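Local coordinates for protein CocE/NonD family hydrolase (Staphylococcus aureus subsp. aureus COL, PDB 3III) that probably hydrolyses ester or amide bonds, as an alpha/beta-hydrolase related to the cocaine esterase and X-Pro dipeptidyl-peptidase families, at residues L234-A237 and Q238-H241. Residues are numbered along the deposited sequence; the frame is centred on the assembly and turned at random.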
ATOM      1  N   LEU A 234      -8.882 -12.750  12.560  1.00  9.65           N
ATOM      2  CA  LEU A 234      -7.919 -11.678  12.662  1.00 10.29           C
ATOM      3  C   LEU A 234      -8.435 -10.551  13.523  1.00  9.91           C
ATOM      4  O   LEU A 234      -7.663  -9.761  13.955  1.00  9.86           O
ATOM      5  CB  LEU A 234      -7.497 -11.174  11.266  1.00 11.12           C
ATOM      6  CG  LEU A 234      -6.487 -12.055  10.532  1.00 11.82           C
ATOM      7  CD1 LEU A 234      -6.440 -11.667   9.022  1.00  9.70           C
ATOM      8  CD2 LEU A 234      -5.103 -12.039  11.209  1.00 13.84           C
ATOM      9  N   ILE A 235      -9.733 -10.502  13.799  1.00 10.83           N
ATOM     10  CA  ILE A 235     -10.278  -9.535  14.765  1.00 10.58           C
ATOM     11  C   ILE A 235      -9.701  -9.905  16.165  1.00  9.05           C
ATOM     12  O   ILE A 235      -9.133  -9.085  16.893  1.00  8.03           O
ATOM     13  CB  ILE A 235     -11.814  -9.566  14.760  1.00 10.39           C
ATOM     14  CG1 ILE A 235     -12.374  -9.095  13.400  1.00 13.06           C
ATOM     15  CG2 ILE A 235     -12.388  -8.688  15.839  1.00 13.20           C
ATOM     16  CD1 ILE A 235     -11.979  -7.682  13.079  1.00 11.28           C
ATOM     17  N   GLN A 236      -9.833 -11.164  16.515  1.00  8.05           N
ATOM     18  CA  GLN A 236      -9.334 -11.629  17.811  1.00  8.16           C
ATOM     19  C   GLN A 236      -7.794 -11.548  17.883  1.00  6.90           C
ATOM     20  O   GLN A 236      -7.237 -11.218  18.953  1.00  5.12           O
ATOM     21  CB  GLN A 236      -9.852 -13.048  18.134  1.00  7.80           C
ATOM     22  CG  GLN A 236      -9.378 -13.600  19.484  1.00  7.81           C
ATOM     23  CD  GLN A 236      -9.747 -12.698  20.693  1.00 12.02           C
ATOM     24  OE1 GLN A 236     -10.770 -11.998  20.658  1.00 12.73           O
ATOM     25  NE2 GLN A 236      -8.940 -12.749  21.782  1.00 10.58           N
ATOM     26  N   ALA A 237      -7.104 -11.771  16.758  1.00  7.84           N
ATOM     27  CA  ALA A 237      -5.634 -11.718  16.720  1.00  6.79           C
ATOM     28  C   ALA A 237      -5.197 -10.292  17.104  1.00  7.32           C
ATOM     29  O   ALA A 237      -4.274 -10.110  17.934  1.00  6.91           O
ATOM     30  CB  ALA A 237      -5.045 -12.164  15.302  1.00  5.77           C
ATOM     31  N   GLN A 238      -5.927  -9.299  16.602  1.00  8.00           N
ATOM     32  CA  GLN A 238      -5.625  -7.889  16.908  1.00  8.22           C
ATOM     33  C   GLN A 238      -5.859  -7.598  18.389  1.00  8.71           C
ATOM     34  O   GLN A 238      -5.117  -6.883  19.003  1.00  9.25           O
ATOM     35  CB  GLN A 238      -6.476  -6.932  16.073  1.00  8.58           C
ATOM     36  CG  GLN A 238      -6.192  -5.401  16.295  1.00  7.10           C
ATOM     37  CD  GLN A 238      -7.269  -4.545  15.586  1.00 10.47           C
ATOM     38  OE1 GLN A 238      -8.448  -4.816  15.741  1.00  7.91           O
ATOM     39  NE2 GLN A 238      -6.855  -3.557  14.781  1.00  6.87           N
ATOM     40  N   GLN A 239      -6.932  -8.131  18.944  1.00  9.06           N
ATOM     41  CA  GLN A 239      -7.189  -7.953  20.352  1.00  8.88           C
ATOM     42  C   GLN A 239      -6.047  -8.522  21.203  1.00  8.31           C
ATOM     43  O   GLN A 239      -5.636  -7.937  22.168  1.00  8.09           O
ATOM     44  CB  GLN A 239      -8.423  -8.777  20.757  1.00 10.92           C
ATOM     45  CG  GLN A 239      -9.753  -8.285  20.288  1.00 14.09           C
ATOM     46  CD  GLN A 239     -10.152  -7.064  21.031  1.00 21.02           C
ATOM     47  OE1 GLN A 239     -10.707  -7.138  22.146  1.00 22.98           O
ATOM     48  NE2 GLN A 239      -9.851  -5.906  20.430  1.00 19.98           N
ATOM     49  N   GLU A 240      -5.634  -9.749  20.917  1.00  6.53           N
ATOM     50  CA  GLU A 240      -4.778 -10.480  21.830  1.00  7.15           C
ATOM     51  C   GLU A 240      -3.280 -10.391  21.538  1.00  6.20           C
ATOM     52  O   GLU A 240      -2.468 -10.910  22.324  1.00  5.97           O
ATOM     53  CB  GLU A 240      -5.254 -11.967  21.934  1.00  7.43           C
ATOM     54  CG  GLU A 240      -4.902 -12.777  20.734  1.00  9.61           C
ATOM     55  CD  GLU A 240      -5.740 -14.043  20.521  1.00 11.73           C
ATOM     56  OE1 GLU A 240      -5.378 -14.796  19.569  1.00 16.43           O
ATOM     57  OE2 GLU A 240      -6.735 -14.251  21.223  1.00  7.06           O
ATOM     58  N   HIS A 241      -2.905  -9.703  20.465  1.00  6.64           N
ATOM     59  CA  HIS A 241      -1.496  -9.475  20.125  1.00  6.83           C
ATOM     60  C   HIS A 241      -1.241  -7.960  19.939  1.00  5.93           C
ATOM     61  O   HIS A 241      -1.055  -7.471  18.805  1.00  6.01           O
ATOM     62  CB  HIS A 241      -1.128 -10.251  18.878  1.00  6.20           C
ATOM     63  CG  HIS A 241      -1.186 -11.751  19.057  1.00  6.91           C
ATOM     64  ND1 HIS A 241      -0.239 -12.448  19.760  1.00  8.85           N
ATOM     65  CD2 HIS A 241      -2.072 -12.678  18.614  1.00  9.71           C
ATOM     66  CE1 HIS A 241      -0.540 -13.735  19.761  1.00 10.15           C
ATOM     67  NE2 HIS A 241      -1.641 -13.909  19.059  1.00  9.31           N
TER
HETATM   68  O   HOH W   1     -10.000  -6.575  17.383  1.00 16.86           O
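The backbone oxygen of I235 takes two hydrogen bonds in the short helix 234-240 of the alpha/beta-hydrolase part of the chain. Q239 N reaches I235 O at 3.2 Å, the regular i to i+4 bond of an alpha-helix. A water donates to I235 O at 2.7 Å. The same water donates to Q238 OE1 and accepts from Q239 NE2, so it ties two neighbouring glutamine side chains to the helix backbone. A turn about the CB-CG bond of Q239 (chi2 -72°) helps bring NE2 back to the water. Q238 is extended instead. Its OE1 is also hydrogen-bonded to R215 NE, and its NE2 to the backbone oxygens of A203 and D210. The side carrying L234 and Q238 packs on helix 213-224, L234 on W217 and T218, Q238 on Y214.

On the exposed face, Q236 NE2 donates to E240 OE2 at 2.7 Å, one turn on. The bond is fairly straight, 162° at the hydrogen. E240 OE2 lies nearly in the amide plane of Q236, but NE2 comes from above the carboxylate plane, and the two planes stand 72° apart. The negative charge of E240 probably strengthens this bond.

The helix ends at E240. H241, the first residue past it, stacks its ring with F247, and its ND1 is hydrogen-bonded to D245 OD2. H241 N makes a weak hydrogen bond to A237 O at 2.9 Å, and that oxygen also lies near the ring plane, 3.5 Å from H241 CD2.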